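PDB 4ZRX: F5/8 type C domain protein from Bacteroides ovatus, which probably hydrolyses alpha-L-fucosyl linkages in glycans, as a putative alpha-L-fucosidase, and also carries an F5/8 type C domain, which may bind carbohydrate. Local coordinates for residues T95-D100 / N162-R167. Numbering follows the deposited sequence.
Sequences TAKHHD and NDFFIR. With EDO (1,2-ethanediol), chain D.
The buried ammonium group of Lys-97 reaches the edges of two phenylalanine rings, Phe-164 and Phe-165, rather than a face of either. NZ lies near both ring planes, 4.2 Å from CD1 of Phe-165 and 4.4 Å from CE2 of Phe-164: an edge approach, not a cation-pi interaction, which would place the charge over a face. No hydrogen bond joins the two segments. The charge is instead met by a salt bridge to Asp-149 and hydrogen bonds to Gln-168 and Tyr-161, the last two on the same helix as the phenylalanines. These three partners would probably favour the charged amine despite its burial. The lysine leaves its backbone with CG anti to N (chi1 -172°) and bends at chi3 (79°), which carries NZ to the helix. In the TIM-barrel fold of the alpha-L-fucosidase family, strand 91-97 pairs in parallel with strand 140-145, and helix 158-174 packs outside the sheet; Phe-165 also touches Leu-145 of that neighbouring strand and meets the ring of Phe-204 on helix 201-211. Next along the chain, His-98 points away from the helix: its NE2 and O1 of a 1,2-ethanediol, probably from the crystallisation liquor, share a nearly straight hydrogen bond of 2.9 Å (174°). O1 lies at the imidazole edge, in its plane, and the diol is also hydrogen-bonded to His-49 and Glu-230.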
ATOM      1  N   THR A  95       6.879 -14.844   5.057  1.00 15.76           N
ATOM      2  CA  THR A  95       7.432 -14.667   6.382  1.00 15.85           C
ATOM      3  C   THR A  95       7.894 -16.027   6.951  1.00 15.54           C
ATOM      4  O   THR A  95       7.209 -16.665   7.767  1.00 17.11           O
ATOM      5  CB  THR A  95       6.457 -14.024   7.362  1.00 16.12           C
ATOM      6  OG1 THR A  95       5.236 -14.780   7.432  1.00 15.84           O
ATOM      7  CG2 THR A  95       6.090 -12.581   6.879  1.00 16.82           C
ATOM      8  N   ALA A  96       9.088 -16.435   6.560  1.00 15.46           N
ATOM      9  CA  ALA A  96       9.648 -17.695   7.009  1.00 16.16           C
ATOM     10  C   ALA A  96       9.879 -17.656   8.542  1.00 16.11           C
ATOM     11  O   ALA A  96       9.807 -18.686   9.227  1.00 17.12           O
ATOM     12  CB  ALA A  96      10.959 -17.951   6.269  1.00 16.64           C
ATOM     13  N   LYS A  97      10.203 -16.462   9.066  1.00 16.61           N
ATOM     14  CA  LYS A  97      10.342 -16.241  10.478  1.00 17.00           C
ATOM     15  C   LYS A  97      10.001 -14.789  10.744  1.00 17.14           C
ATOM     16  O   LYS A  97      10.602 -13.891  10.177  1.00 17.45           O
ATOM     17  CB  LYS A  97      11.772 -16.488  10.973  1.00 18.09           C
ATOM     18  CG  LYS A  97      11.879 -16.454  12.514  1.00 18.39           C
ATOM     19  CD  LYS A  97      13.349 -16.525  12.961  1.00 19.43           C
ATOM     20  CE  LYS A  97      14.052 -15.240  12.860  1.00 19.82           C
ATOM     21  NZ  LYS A  97      15.453 -15.299  13.305  1.00 21.17           N
ATOM     22  N   HIS A  98       8.970 -14.571  11.576  1.00 16.59           N
ATOM     23  CA  HIS A  98       8.586 -13.235  12.002  1.00 16.44           C
ATOM     24  C   HIS A  98       9.235 -12.926  13.366  1.00 17.55           C
ATOM     25  O   HIS A  98      10.133 -13.625  13.771  1.00 17.19           O
ATOM     26  CB  HIS A  98       7.051 -13.069  11.949  1.00 16.31           C
ATOM     27  CG  HIS A  98       6.617 -11.661  11.750  1.00 17.02           C
ATOM     28  ND1 HIS A  98       6.300 -10.824  12.788  1.00 17.99           N
ATOM     29  CD2 HIS A  98       6.487 -10.921  10.623  1.00 17.38           C
ATOM     30  CE1 HIS A  98       5.993  -9.631  12.319  1.00 17.91           C
ATOM     31  NE2 HIS A  98       6.128  -9.649  11.007  1.00 17.67           N
ATOM     32  N   HIS A  99       8.876 -11.793  13.982  1.00 18.23           N
ATOM     33  CA  HIS A  99       9.616 -11.288  15.180  1.00 20.21           C
ATOM     34  C   HIS A  99       9.581 -12.251  16.343  1.00 20.53           C
ATOM     35  O   HIS A  99      10.525 -12.319  17.144  1.00 20.91           O
ATOM     36  CB  HIS A  99       9.072  -9.952  15.659  1.00 20.58           C
ATOM     37  CG  HIS A  99       8.988  -8.904  14.583  1.00 21.10           C
ATOM     38  ND1 HIS A  99       9.940  -8.770  13.594  1.00 21.52           N
ATOM     39  CD2 HIS A  99       8.089  -7.913  14.380  1.00 21.66           C
ATOM     40  CE1 HIS A  99       9.608  -7.757  12.804  1.00 22.24           C
ATOM     41  NE2 HIS A  99       8.500  -7.209  13.272  1.00 22.19           N
ATOM     42  N   ASP A 100       8.510 -13.016  16.386  1.00 19.82           N
ATOM     43  CA  ASP A 100       8.309 -14.078  17.399  1.00 21.21           C
ATOM     44  C   ASP A 100       9.325 -15.202  17.321  1.00 20.79           C
ATOM     45  O   ASP A 100       9.517 -15.938  18.294  1.00 22.38           O
ATOM     46  CB  ASP A 100       6.891 -14.626  17.268  1.00 21.29           C
ATOM     47  CG  ASP A 100       6.624 -15.198  15.933  1.00 22.11           C
ATOM     48  OD1 ASP A 100       6.947 -16.386  15.807  1.00 24.29           O
ATOM     49  OD2 ASP A 100       6.138 -14.477  15.031  1.00 21.51           O
ATOM     50  N   ASN A 162      24.450 -13.494  15.290  1.00 31.25           N
ATOM     51  CA  ASN A 162      24.824 -13.296  13.907  1.00 30.68           C
ATOM     52  C   ASN A 162      25.107 -14.609  13.231  1.00 32.21           C
ATOM     53  O   ASN A 162      24.638 -14.849  12.132  1.00 31.18           O
ATOM     54  CB  ASN A 162      25.980 -12.316  13.792  1.00 32.96           C
ATOM     55  CG  ASN A 162      25.538 -10.869  14.014  1.00 32.81           C
ATOM     56  OD1 ASN A 162      24.437 -10.475  13.612  1.00 33.22           O
ATOM     57  ND2 ASN A 162      26.406 -10.065  14.570  1.00 34.01           N
ATOM     58  N   ASP A 163      25.846 -15.512  13.897  1.00 31.96           N
ATOM     59  CA  ASP A 163      26.107 -16.850  13.329  0.50 32.92           C
ATOM     60  C   ASP A 163      24.812 -17.619  13.129  1.00 30.50           C
ATOM     61  O   ASP A 163      24.629 -18.293  12.107  1.00 31.01           O
ATOM     62  CB  ASP A 163      27.037 -17.677  14.261  0.50 35.39           C
ATOM     63  CG  ASP A 163      27.312 -19.107  13.744  0.50 37.15           C
ATOM     64  OD1 ASP A 163      28.213 -19.266  12.884  0.50 40.93           O
ATOM     65  OD2 ASP A 163      26.687 -20.081  14.232  0.50 37.43           O
ATOM     66  N   PHE A 164      23.958 -17.563  14.135  1.00 28.52           N
ATOM     67  CA  PHE A 164      22.651 -18.250  14.152  1.00 27.43           C
ATOM     68  C   PHE A 164      21.792 -17.776  12.967  1.00 25.48           C
ATOM     69  O   PHE A 164      21.206 -18.575  12.237  1.00 25.35           O
ATOM     70  CB  PHE A 164      21.997 -17.877  15.517  1.00 27.63           C
ATOM     71  CG  PHE A 164      20.545 -18.345  15.711  1.00 27.30           C
ATOM     72  CD1 PHE A 164      20.252 -19.593  16.226  1.00 28.64           C
ATOM     73  CD2 PHE A 164      19.502 -17.502  15.402  1.00 26.70           C
ATOM     74  CE1 PHE A 164      18.907 -19.974  16.433  1.00 27.40           C
ATOM     75  CE2 PHE A 164      18.241 -17.848  15.614  1.00 25.79           C
ATOM     76  CZ  PHE A 164      17.925 -19.100  16.097  1.00 26.95           C
ATOM     77  N   PHE A 165      21.771 -16.477  12.815  1.00 24.12           N
ATOM     78  CA  PHE A 165      21.043 -15.812  11.716  1.00 24.21           C
ATOM     79  C   PHE A 165      21.564 -16.231  10.372  1.00 24.21           C
ATOM     80  O   PHE A 165      20.798 -16.572   9.491  1.00 23.36           O
ATOM     81  CB  PHE A 165      21.082 -14.322  11.881  1.00 24.33           C
ATOM     82  CG  PHE A 165      20.054 -13.567  11.000  1.00 23.56           C
ATOM     83  CD1 PHE A 165      18.722 -13.492  11.396  1.00 23.35           C
ATOM     84  CD2 PHE A 165      20.426 -13.033   9.795  1.00 24.07           C
ATOM     85  CE1 PHE A 165      17.797 -12.840  10.612  1.00 22.40           C
ATOM     86  CE2 PHE A 165      19.508 -12.346   9.004  1.00 23.88           C
ATOM     87  CZ  PHE A 165      18.174 -12.267   9.428  1.00 22.82           C
ATOM     88  N   ILE A 166      22.898 -16.275  10.218  1.00 25.65           N
ATOM     89  CA  ILE A 166      23.460 -16.714   8.967  1.00 26.34           C
ATOM     90  C   ILE A 166      23.101 -18.154   8.737  1.00 26.13           C
ATOM     91  O   ILE A 166      22.894 -18.543   7.598  1.00 26.41           O
ATOM     92  CB  ILE A 166      25.029 -16.471   8.928  1.00 29.46           C
ATOM     93  CG1 ILE A 166      25.258 -14.964   8.792  1.00 30.39           C
ATOM     94  CG2 ILE A 166      25.681 -17.216   7.767  1.00 30.59           C
ATOM     95  CD1 ILE A 166      26.701 -14.536   8.988  1.00 32.70           C
ATOM     96  N   ARG A 167      23.093 -19.001   9.793  1.00 26.77           N
ATOM     97  CA  ARG A 167      22.739 -20.395   9.550  0.50 26.56           C
ATOM     98  C   ARG A 167      21.303 -20.516   9.092  1.00 25.44           C
ATOM     99  O   ARG A 167      21.033 -21.269   8.164  1.00 25.58           O
ATOM    100  CB  ARG A 167      23.024 -21.296  10.748  0.50 27.42           C
ATOM    101  CG  ARG A 167      24.460 -21.638  10.817  0.50 28.91           C
ATOM    102  CD  ARG A 167      24.779 -22.272  12.169  0.50 29.85           C
ATOM    103  NE  ARG A 167      23.940 -23.425  12.525  0.50 29.82           N
ATOM    104  CZ  ARG A 167      23.371 -23.592  13.729  0.50 30.33           C
ATOM    105  NH1 ARG A 167      23.469 -22.650  14.656  0.50 30.21           N
ATOM    106  NH2 ARG A 167      22.681 -24.687  13.997  0.50 30.03           N
TER
HETATM  107  C1  EDO D 703       6.340  -6.724   8.055  1.00 26.04           C
HETATM  108  O1  EDO D 703       5.688  -7.498   9.061  1.00 23.30           O
HETATM  109  C2  EDO D 703       5.533  -5.456   7.848  1.00 27.91           C
HETATM  110  O2  EDO D 703       5.363  -4.798   9.114  1.00 30.19           O